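Long-range contacts in apoptosis regulator Bcl-2 homolog (Canarypox virus, PDB 5WOS), which inhibits apoptosis of the host cell and binds BAK1, BAX and other BH3-containing proteins such as BIM, BID and PUMA, supposedly preventing BAK1 and BAX activation: residues 16-27 against 121-130; 53-64 against 96-104. All blocks are in the same frame, centred on the assembly; numbering follows the deposited sequence.

Interaction 1 of 2, residues 16-27 against 121-130; sequences YYTILNIIQNYF and MPDIITESLL
Two donors of one residue grip Pro122 O: Thr126 N, through the helical backbone, and Thr126 OG1 at 2.5 Å, reaching it from the opposite face of the carbonyl plane. In this Bcl-2 fold, Pro122 and Thr126 are knobs on helix 121-138 that fit into holes of helix 14-32; the segment axes approach to 9.0 Å at 140°, a roughly antiparallel crossing. Thr126 sits among Tyr16, Ile19, Leu20 and Ile23. With OG1 turned back to its own helix beside the backbone N (chi1 -50°), the methyl CG2 is left to lie over one face of the Tyr16 ring, 4.2 Å from its centroid, a CH-pi contact. Tyr16 is the reciprocal knob, among Asp123, Thr126, Glu127 and Leu130. Its hydroxyl donates to Asp123 OD1 at the edge of the ring, with ring and carboxylate planes only 10° apart; the modelled separation is too short to be taken literally. At the far end, Pro122 fills the hole between Leu20, Ile23, Gln24 and Phe27, its CB 3.7 Å from Leu20 CD1. Beyond it, Ile125 CD1 touches two neighbouring groups on one side, Phe27 CZ at 3.5 Å and Ile23 CG2 at 3.6 Å.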
loop_
_atom_site.group_PDB
_atom_site.type_symbol
_atom_site.label_atom_id
_atom_site.label_comp_id
_atom_site.label_asym_id
_atom_site.label_seq_id
_atom_site.Cartn_x
_atom_site.Cartn_y
_atom_site.Cartn_z
ATOM N N TYR A 16 -6.633 -3.523 -12.662
ATOM C CA TYR A 16 -5.234 -3.215 -12.384
ATOM C C TYR A 16 -4.998 -1.713 -12.340
ATOM O O TYR A 16 -4.303 -1.209 -11.447
ATOM C CB TYR A 16 -4.324 -3.868 -13.429
ATOM C CG TYR A 16 -2.862 -3.533 -13.245
ATOM C CD1 TYR A 16 -2.032 -4.346 -12.485
ATOM C CD2 TYR A 16 -2.313 -2.398 -13.826
ATOM C CE1 TYR A 16 -0.695 -4.039 -12.309
ATOM C CE2 TYR A 16 -0.978 -2.081 -13.655
ATOM C CZ TYR A 16 -0.172 -2.904 -12.896
ATOM O OH TYR A 16 1.160 -2.595 -12.724
ATOM N N TYR A 17 -5.581 -0.976 -13.289
ATOM C CA TYR A 17 -5.326 0.455 -13.384
ATOM C C TYR A 17 -6.245 1.255 -12.471
ATOM O O TYR A 17 -5.879 2.353 -12.041
ATOM C CB TYR A 17 -5.450 0.897 -14.846
ATOM C CG TYR A 17 -4.253 0.455 -15.672
ATOM C CD1 TYR A 17 -3.003 1.005 -15.447
ATOM C CD2 TYR A 17 -4.368 -0.527 -16.651
ATOM C CE1 TYR A 17 -1.896 0.608 -16.171
ATOM C CE2 TYR A 17 -3.261 -0.936 -17.390
ATOM C CZ TYR A 17 -2.028 -0.363 -17.143
ATOM O OH TYR A 17 -0.920 -0.756 -17.868
ATOM N N THR A 18 -7.423 0.720 -12.141
ATOM C CA THR A 18 -8.267 1.366 -11.139
ATOM C C THR A 18 -7.531 1.476 -9.806
ATOM O O THR A 18 -7.595 2.511 -9.135
ATOM C CB THR A 18 -9.582 0.594 -10.965
ATOM O OG1 THR A 18 -10.276 0.525 -12.220
ATOM C CG2 THR A 18 -10.489 1.289 -9.949
ATOM N N ILE A 19 -6.824 0.419 -9.408
ATOM C CA ILE A 19 -6.054 0.460 -8.169
ATOM C C ILE A 19 -4.777 1.271 -8.355
ATOM O O ILE A 19 -4.428 2.106 -7.517
ATOM C CB ILE A 19 -5.756 -0.973 -7.686
ATOM C CG1 ILE A 19 -7.007 -1.581 -7.046
ATOM C CG2 ILE A 19 -4.577 -1.005 -6.705
ATOM C CD1 ILE A 19 -7.566 -2.726 -7.816
ATOM N N LEU A 20 -4.065 1.043 -9.461
ATOM C CA LEU A 20 -2.779 1.701 -9.673
ATOM C C LEU A 20 -2.917 3.218 -9.667
ATOM O O LEU A 20 -2.068 3.921 -9.111
ATOM C CB LEU A 20 -2.163 1.219 -10.988
ATOM C CG LEU A 20 -0.844 1.868 -11.424
ATOM C CD1 LEU A 20 0.316 1.432 -10.539
ATOM C CD2 LEU A 20 -0.565 1.532 -12.873
ATOM N N ASN A 21 -3.973 3.746 -10.289
ATOM C CA ASN A 21 -4.139 5.198 -10.353
ATOM C C ASN A 21 -4.097 5.825 -8.963
ATOM O O ASN A 21 -3.496 6.889 -8.772
ATOM C CB ASN A 21 -5.450 5.552 -11.055
ATOM C CG ASN A 21 -5.700 7.045 -11.095
ATOM O OD1 ASN A 21 -6.536 7.570 -10.356
ATOM N ND2 ASN A 21 -4.964 7.742 -11.952
ATOM N N ILE A 22 -4.725 5.181 -7.980
ATOM C CA ILE A 22 -4.767 5.736 -6.630
ATOM C C ILE A 22 -3.436 5.540 -5.917
ATOM O O ILE A 22 -2.926 6.460 -5.266
ATOM C CB ILE A 22 -5.935 5.105 -5.854
ATOM C CG1 ILE A 22 -7.234 5.823 -6.217
ATOM C CG2 ILE A 22 -5.702 5.159 -4.346
ATOM C CD1 ILE A 22 -8.445 4.988 -5.986
ATOM N N ILE A 23 -2.855 4.343 -6.014
ATOM C CA ILE A 23 -1.572 4.091 -5.367
ATOM C C ILE A 23 -0.493 4.981 -5.968
ATOM O O ILE A 23 0.329 5.561 -5.249
ATOM C CB ILE A 23 -1.201 2.601 -5.482
ATOM C CG1 ILE A 23 -2.271 1.730 -4.819
ATOM C CG2 ILE A 23 0.166 2.349 -4.851
ATOM C CD1 ILE A 23 -2.042 0.249 -4.986
ATOM N N GLN A 24 -0.462 5.087 -7.297
ATOM C CA GLN A 24 0.559 5.900 -7.946
ATOM C C GLN A 24 0.504 7.343 -7.459
ATOM O O GLN A 24 1.540 7.951 -7.172
ATOM C CB GLN A 24 0.386 5.828 -9.461
ATOM C CG GLN A 24 1.653 6.101 -10.246
ATOM C CD GLN A 24 1.626 5.458 -11.615
ATOM O OE1 GLN A 24 0.562 5.277 -12.210
ATOM N NE2 GLN A 24 2.800 5.097 -12.120
ATOM N N ASN A 25 -0.697 7.902 -7.336
ATOM C CA ASN A 25 -0.812 9.299 -6.939
ATOM C C ASN A 25 -0.568 9.500 -5.448
ATOM O O ASN A 25 -0.039 10.545 -5.054
ATOM C CB ASN A 25 -2.185 9.843 -7.339
ATOM C CG ASN A 25 -2.220 10.323 -8.781
ATOM O OD1 ASN A 25 -1.802 11.439 -9.082
ATOM N ND2 ASN A 25 -2.718 9.480 -9.678
ATOM N N TYR A 26 -0.929 8.530 -4.604
ATOM C CA TYR A 26 -0.624 8.678 -3.186
ATOM C C TYR A 26 0.880 8.625 -2.945
ATOM O O TYR A 26 1.417 9.412 -2.156
ATOM C CB TYR A 26 -1.336 7.609 -2.363
ATOM C CG TYR A 26 -1.050 7.739 -0.884
ATOM C CD1 TYR A 26 -0.293 6.789 -0.215
ATOM C CD2 TYR A 26 -1.514 8.829 -0.165
ATOM C CE1 TYR A 26 -0.020 6.916 1.130
ATOM C CE2 TYR A 26 -1.252 8.962 1.177
ATOM C CZ TYR A 26 -0.500 8.004 1.820
ATOM O OH TYR A 26 -0.232 8.137 3.163
ATOM N N PHE A 27 1.581 7.706 -3.610
ATOM C CA PHE A 27 3.033 7.671 -3.490
ATOM C C PHE A 27 3.634 8.997 -3.936
ATOM O O PHE A 27 4.464 9.586 -3.234
ATOM C CB PHE A 27 3.609 6.511 -4.308
ATOM C CG PHE A 27 3.355 5.150 -3.713
ATOM C CD1 PHE A 27 2.491 4.980 -2.641
ATOM C CD2 PHE A 27 3.994 4.034 -4.227
ATOM C CE1 PHE A 27 2.267 3.725 -2.103
ATOM C CE2 PHE A 27 3.775 2.783 -3.692
ATOM C CZ PHE A 27 2.912 2.629 -2.629
ATOM N N MET A 121 7.647 1.100 -7.514
ATOM C CA MET A 121 6.903 0.668 -6.336
ATOM C C MET A 121 5.398 0.594 -6.556
ATOM O O MET A 121 4.787 -0.393 -6.114
ATOM C CB MET A 121 7.214 1.600 -5.158
ATOM C CG MET A 121 8.568 1.357 -4.502
ATOM S SD MET A 121 8.787 -0.322 -3.869
ATOM C CE MET A 121 7.514 -0.388 -2.609
ATOM N N PRO A 122 4.746 1.567 -7.199
ATOM C CA PRO A 122 3.294 1.433 -7.412
ATOM C C PRO A 122 2.919 0.163 -8.153
ATOM O O PRO A 122 2.007 -0.561 -7.728
ATOM C CB PRO A 122 2.946 2.696 -8.210
ATOM C CG PRO A 122 4.024 3.675 -7.865
ATOM C CD PRO A 122 5.263 2.858 -7.688
ATOM N N ASP A 123 3.606 -0.134 -9.256
ATOM C CA ASP A 123 3.306 -1.346 -10.008
ATOM C C ASP A 123 3.646 -2.593 -9.204
ATOM O O ASP A 123 2.935 -3.602 -9.285
ATOM C CB ASP A 123 4.067 -1.334 -11.330
ATOM C CG ASP A 123 3.481 -0.361 -12.335
ATOM O OD1 ASP A 123 2.333 -0.575 -12.781
ATOM O OD2 ASP A 123 4.168 0.624 -12.671
ATOM N N ILE A 124 4.718 -2.541 -8.410
ATOM C CA ILE A 124 5.171 -3.728 -7.689
ATOM C C ILE A 124 4.139 -4.162 -6.653
ATOM O O ILE A 124 3.845 -5.358 -6.519
ATOM C CB ILE A 124 6.547 -3.475 -7.045
ATOM C CG1 ILE A 124 7.612 -3.308 -8.133
ATOM C CG2 ILE A 124 6.927 -4.628 -6.108
ATOM C CD1 ILE A 124 8.978 -2.901 -7.613
ATOM N N ILE A 125 3.582 -3.217 -5.893
ATOM C CA ILE A 125 2.599 -3.612 -4.889
ATOM C C ILE A 125 1.248 -3.878 -5.542
ATOM O O ILE A 125 0.555 -4.834 -5.179
ATOM C CB ILE A 125 2.500 -2.575 -3.751
ATOM C CG1 ILE A 125 1.742 -1.314 -4.169
ATOM C CG2 ILE A 125 3.890 -2.202 -3.240
ATOM C CD1 ILE A 125 1.353 -0.467 -2.980
ATOM N N THR A 126 0.867 -3.071 -6.535
ATOM C CA THR A 126 -0.365 -3.345 -7.267
ATOM C C THR A 126 -0.322 -4.733 -7.896
ATOM O O THR A 126 -1.324 -5.460 -7.889
ATOM C CB THR A 126 -0.595 -2.282 -8.343
ATOM O OG1 THR A 126 -0.467 -0.976 -7.771
ATOM C CG2 THR A 126 -1.987 -2.422 -8.946
ATOM N N GLU A 127 0.833 -5.116 -8.443
ATOM C CA GLU A 127 1.002 -6.473 -8.955
ATOM C C GLU A 127 0.862 -7.500 -7.840
ATOM O O GLU A 127 0.082 -8.455 -7.954
ATOM C CB GLU A 127 2.365 -6.613 -9.636
ATOM C CG GLU A 127 2.340 -6.391 -11.137
ATOM C CD GLU A 127 3.693 -6.634 -11.781
ATOM O OE1 GLU A 127 4.245 -5.685 -12.380
ATOM O OE2 GLU A 127 4.210 -7.770 -11.681
ATOM N N SER A 128 1.626 -7.331 -6.756
ATOM C CA SER A 128 1.529 -8.254 -5.630
ATOM C C SER A 128 0.118 -8.275 -5.058
ATOM O O SER A 128 -0.395 -9.337 -4.687
ATOM C CB SER A 128 2.533 -7.868 -4.546
ATOM O OG SER A 128 3.837 -7.718 -5.079
ATOM N N LEU A 129 -0.526 -7.110 -4.978
ATOM C CA LEU A 129 -1.873 -7.043 -4.422
ATOM C C LEU A 129 -2.858 -7.814 -5.293
ATOM O O LEU A 129 -3.666 -8.603 -4.792
ATOM C CB LEU A 129 -2.302 -5.580 -4.281
ATOM C CG LEU A 129 -2.975 -5.090 -2.999
ATOM C CD1 LEU A 129 -2.233 -5.523 -1.746
ATOM C CD2 LEU A 129 -3.051 -3.573 -3.050
ATOM N N LEU A 130 -2.800 -7.603 -6.608
ATOM C CA LEU A 130 -3.744 -8.256 -7.509
ATOM C C LEU A 130 -3.421 -9.727 -7.720
ATOM O O LEU A 130 -4.326 -10.522 -7.998
ATOM C CB LEU A 130 -3.764 -7.532 -8.854
ATOM C CG LEU A 130 -4.297 -6.111 -8.757
ATOM C CD1 LEU A 130 -3.889 -5.329 -9.961
ATOM C CD2 LEU A 130 -5.800 -6.131 -8.616
#

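Interaction 2 of 2, residues 53-64 against 96-104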
loop_
_atom_site.group_PDB
_atom_site.type_symbol
_atom_site.label_atom_id
_atom_site.label_comp_id
_atom_site.label_asym_id
_atom_site.label_seq_id
_atom_site.Cartn_x
_atom_site.Cartn_y
_atom_site.Cartn_z
ATOM N N CYS A 53 -4.211 6.022 4.962
ATOM C CA CYS A 53 -2.783 5.723 5.012
ATOM C C CYS A 53 -2.031 6.734 5.868
ATOM O O CYS A 53 -1.048 6.376 6.525
ATOM C CB CYS A 53 -2.201 5.689 3.598
ATOM S SG CYS A 53 -2.878 4.387 2.540
ATOM N N ASP A 54 -2.473 7.992 5.877
ATOM C CA ASP A 54 -1.802 9.003 6.686
ATOM C C ASP A 54 -2.006 8.758 8.176
ATOM O O ASP A 54 -1.163 9.160 8.986
ATOM C CB ASP A 54 -2.296 10.400 6.307
ATOM C CG ASP A 54 -1.741 10.878 4.978
ATOM O OD1 ASP A 54 -0.919 10.155 4.377
ATOM O OD2 ASP A 54 -2.126 11.980 4.535
ATOM N N ILE A 55 -3.112 8.116 8.558
ATOM C CA ILE A 55 -3.308 7.740 9.956
ATOM C C ILE A 55 -2.372 6.597 10.328
ATOM O O ILE A 55 -1.705 6.632 11.369
ATOM C CB ILE A 55 -4.777 7.356 10.217
ATOM C CG1 ILE A 55 -5.724 8.491 9.815
ATOM C CG2 ILE A 55 -4.981 7.028 11.693
ATOM C CD1 ILE A 55 -7.157 8.037 9.623
ATOM N N ILE A 56 -2.316 5.563 9.487
ATOM C CA ILE A 56 -1.440 4.427 9.760
ATOM C C ILE A 56 0.010 4.887 9.853
ATOM O O ILE A 56 0.745 4.504 10.771
ATOM C CB ILE A 56 -1.626 3.343 8.682
ATOM C CG1 ILE A 56 -2.938 2.596 8.926
ATOM C CG2 ILE A 56 -0.451 2.368 8.668
ATOM C CD1 ILE A 56 -3.356 1.716 7.780
ATOM N N LEU A 57 0.443 5.714 8.902
ATOM C CA LEU A 57 1.811 6.217 8.928
ATOM C C LEU A 57 2.079 6.999 10.206
ATOM O O LEU A 57 3.073 6.762 10.900
ATOM C CB LEU A 57 2.067 7.088 7.695
ATOM C CG LEU A 57 2.227 6.345 6.365
ATOM C CD1 LEU A 57 2.223 7.321 5.202
ATOM C CD2 LEU A 57 3.505 5.523 6.356
ATOM N N ARG A 58 1.190 7.935 10.541
ATOM C CA ARG A 58 1.404 8.769 11.717
ATOM C C ARG A 58 1.551 7.932 12.980
ATOM O O ARG A 58 2.331 8.289 13.871
ATOM C CB ARG A 58 0.252 9.765 11.858
ATOM C CG ARG A 58 0.330 10.648 13.092
ATOM C CD ARG A 58 -0.675 10.206 14.135
ATOM N NE ARG A 58 -2.052 10.342 13.661
ATOM C CZ ARG A 58 -3.104 9.773 14.240
ATOM N NH1 ARG A 58 -2.948 9.016 15.318
ATOM N NH2 ARG A 58 -4.316 9.956 13.737
ATOM N N ASP A 59 0.832 6.815 13.073
ATOM C CA ASP A 59 0.852 5.970 14.260
ATOM C C ASP A 59 1.904 4.867 14.212
ATOM O O ASP A 59 2.199 4.275 15.255
ATOM C CB ASP A 59 -0.524 5.330 14.467
ATOM C CG ASP A 59 -1.608 6.351 14.742
ATOM O OD1 ASP A 59 -1.309 7.370 15.396
ATOM O OD2 ASP A 59 -2.760 6.134 14.306
ATOM N N ASN A 60 2.474 4.571 13.037
ATOM C CA ASN A 60 3.352 3.413 12.906
ATOM C C ASN A 60 4.611 3.717 12.099
ATOM O O ASN A 60 5.295 2.782 11.664
ATOM C CB ASN A 60 2.608 2.242 12.254
ATOM C CG ASN A 60 1.382 1.822 13.037
ATOM O OD1 ASN A 60 1.487 1.098 14.027
ATOM N ND2 ASN A 60 0.210 2.269 12.596
ATOM N N ILE A 61 4.943 4.992 11.892
ATOM C CA ILE A 61 6.147 5.313 11.136
ATOM C C ILE A 61 7.390 4.844 11.882
ATOM O O ILE A 61 8.390 4.466 11.260
ATOM C CB ILE A 61 6.195 6.824 10.833
ATOM C CG1 ILE A 61 7.104 7.098 9.638
ATOM C CG2 ILE A 61 6.641 7.626 12.050
ATOM C CD1 ILE A 61 6.433 6.835 8.321
ATOM N N VAL A 62 7.352 4.850 13.217
ATOM C CA VAL A 62 8.509 4.431 14.003
ATOM C C VAL A 62 8.762 2.938 13.827
ATOM O O VAL A 62 9.897 2.508 13.594
ATOM C CB VAL A 62 8.303 4.797 15.484
ATOM C CG1 VAL A 62 9.465 4.290 16.335
ATOM C CG2 VAL A 62 8.141 6.300 15.635
ATOM N N GLU A 63 7.714 2.123 13.959
ATOM C CA GLU A 63 7.870 0.692 13.723
ATOM C C GLU A 63 8.362 0.419 12.309
ATOM O O GLU A 63 9.261 -0.405 12.104
ATOM C CB GLU A 63 6.548 -0.033 13.985
ATOM C CG GLU A 63 6.293 -0.340 15.451
ATOM C CD GLU A 63 7.349 -1.258 16.049
ATOM O OE1 GLU A 63 7.619 -2.323 15.453
ATOM O OE2 GLU A 63 7.918 -0.908 17.105
ATOM N N PHE A 64 7.781 1.100 11.318
ATOM C CA PHE A 64 8.249 0.949 9.945
ATOM C C PHE A 64 9.743 1.235 9.834
ATOM O O PHE A 64 10.468 0.526 9.128
ATOM C CB PHE A 64 7.470 1.882 9.017
ATOM C CG PHE A 64 6.026 1.497 8.809
ATOM C CD1 PHE A 64 5.512 0.311 9.307
ATOM C CD2 PHE A 64 5.185 2.331 8.087
ATOM C CE1 PHE A 64 4.188 -0.030 9.098
ATOM C CE2 PHE A 64 3.860 1.997 7.873
ATOM C CZ PHE A 64 3.361 0.814 8.378
ATOM N N ILE A 96 -4.890 -1.582 3.106
ATOM C CA ILE A 96 -4.466 -0.202 3.324
ATOM C C ILE A 96 -3.100 -0.163 3.999
ATOM O O ILE A 96 -2.237 0.649 3.638
ATOM C CB ILE A 96 -5.527 0.556 4.142
ATOM C CG1 ILE A 96 -6.830 0.694 3.342
ATOM C CG2 ILE A 96 -5.007 1.920 4.574
ATOM C CD1 ILE A 96 -6.733 1.594 2.127
ATOM N N SER A 97 -2.885 -1.028 4.994
ATOM C CA SER A 97 -1.591 -1.086 5.669
ATOM C C SER A 97 -0.464 -1.370 4.684
ATOM O O SER A 97 0.635 -0.819 4.812
ATOM C CB SER A 97 -1.628 -2.153 6.761
ATOM O OG SER A 97 -2.723 -1.931 7.628
ATOM N N ILE A 98 -0.717 -2.239 3.702
ATOM C CA ILE A 98 0.271 -2.510 2.660
ATOM C C ILE A 98 0.584 -1.238 1.881
ATOM O O ILE A 98 1.750 -0.901 1.642
ATOM C CB ILE A 98 -0.240 -3.626 1.732
ATOM C CG1 ILE A 98 -0.231 -4.965 2.466
ATOM C CG2 ILE A 98 0.595 -3.707 0.444
ATOM C CD1 ILE A 98 -1.185 -5.981 1.876
ATOM N N ILE A 99 -0.458 -0.519 1.464
ATOM C CA ILE A 99 -0.261 0.696 0.680
ATOM C C ILE A 99 0.530 1.719 1.483
ATOM O O ILE A 99 1.448 2.366 0.962
ATOM C CB ILE A 99 -1.621 1.258 0.226
ATOM C CG1 ILE A 99 -2.319 0.263 -0.707
ATOM C CG2 ILE A 99 -1.447 2.604 -0.473
ATOM C CD1 ILE A 99 -3.806 0.539 -0.896
ATOM N N ALA A 100 0.191 1.878 2.763
ATOM C CA ALA A 100 0.891 2.847 3.599
ATOM C C ALA A 100 2.357 2.467 3.764
ATOM O O ALA A 100 3.253 3.292 3.550
ATOM C CB ALA A 100 0.204 2.958 4.960
ATOM N N PHE A 101 2.619 1.216 4.151
ATOM C CA PHE A 101 3.997 0.750 4.267
ATOM C C PHE A 101 4.711 0.821 2.925
ATOM O O PHE A 101 5.897 1.167 2.860
ATOM C CB PHE A 101 4.026 -0.675 4.815
ATOM C CG PHE A 101 5.412 -1.248 4.936
ATOM C CD1 PHE A 101 6.215 -0.927 6.016
ATOM C CD2 PHE A 101 5.911 -2.104 3.969
ATOM C CE1 PHE A 101 7.488 -1.449 6.129
ATOM C CE2 PHE A 101 7.183 -2.630 4.081
ATOM C CZ PHE A 101 7.972 -2.299 5.162
ATOM N N GLY A 102 4.009 0.495 1.839
ATOM C CA GLY A 102 4.579 0.706 0.521
ATOM C C GLY A 102 4.970 2.154 0.294
ATOM O O GLY A 102 6.050 2.441 -0.232
ATOM N N ALA A 103 4.102 3.087 0.698
ATOM C CA ALA A 103 4.416 4.504 0.555
ATOM C C ALA A 103 5.679 4.868 1.325
ATOM O O ALA A 103 6.540 5.590 0.812
ATOM C CB ALA A 103 3.238 5.353 1.031
ATOM N N TYR A 104 5.810 4.374 2.559
ATOM C CA TYR A 104 6.989 4.696 3.357
ATOM C C TYR A 104 8.259 4.194 2.679
ATOM O O TYR A 104 9.247 4.929 2.565
ATOM C CB TYR A 104 6.863 4.104 4.761
ATOM C CG TYR A 104 8.075 4.382 5.617
ATOM C CD1 TYR A 104 8.412 5.681 5.962
ATOM C CD2 TYR A 104 8.892 3.352 6.064
ATOM C CE1 TYR A 104 9.522 5.951 6.738
ATOM C CE2 TYR A 104 10.008 3.612 6.843
ATOM C CZ TYR A 104 10.317 4.915 7.176
ATOM O OH TYR A 104 11.421 5.191 7.947
#
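The BH3-binding groove of the Bcl-2 fold is lined in part by this contact, as the bound peptide packing on Ile56, Asn60, Phe64 and Ser97 demonstrates. Segments 53-64 and 96-104 cross at -64°, their axes 8.9 Å apart at closest approach; no hydrogen bond runs between them, and the side-chain contacts described here are apolar. Close approach is clearest at Ala100, whose small CB fits against Cys53 CB at 3.9 Å and Ile56 CG2 at 3.8 Å. Nearby, Cys53 SG touches the CG2 branches of both Ile96 and Ile99, while Ile56 CD1 reaches Ile96 CG2 at 3.6 Å. Farther along lies a T-shaped aromatic pair: the edge of Phe101 meets the face of Phe64, with centroids 5.0 Å apart and planes at 81°. Phe101 CD1 stands over the centre of that face, and Asn60 O lies over the opposite one toward the rim; the Phe64 ring is thus covered on both sides. Tyr104, its CG anti to the backbone N (chi1 179°), lays its ring across Ile61 and Phe64, which both approach from one side of its plane: Ile61 CD1 is 3.3 Å from Tyr104 CD1, Phe64 CB 3.6 Å from Tyr104 CD2. Around this pair, Tyr26 of helix 14-32 packs on Cys53, Leu57 and Ala103, whereas Ile98 turns away from helix 43-69 to meet Val82, Thr85 and Ile86 of helix 78-86.

How the interactions relate
Interaction 1 and interaction 2 have centres about 16 Å apart, yet they touch directly through the C-terminal end of segment 16-27. Tyr26 OH lies 2.5 Å from Asp54 OD1, a probable hydrogen bond to helix 43-69. One residue on, Phe27 CE1 comes within 3.4 Å of Ala103 N on helix 92-112. Through Tyr26 and Phe27, helix 14-32 thus touches both helices of interaction 2 while packing on helix 121-138. In sequence, segments 53-64 and 96-104 both fall between 16-27 and 121-130. Their roles differ: 53-64 and 96-104 supply groove residues that meet the bound peptide, while 16-27 against 121-130 joins the first and last helices of the modelled chain.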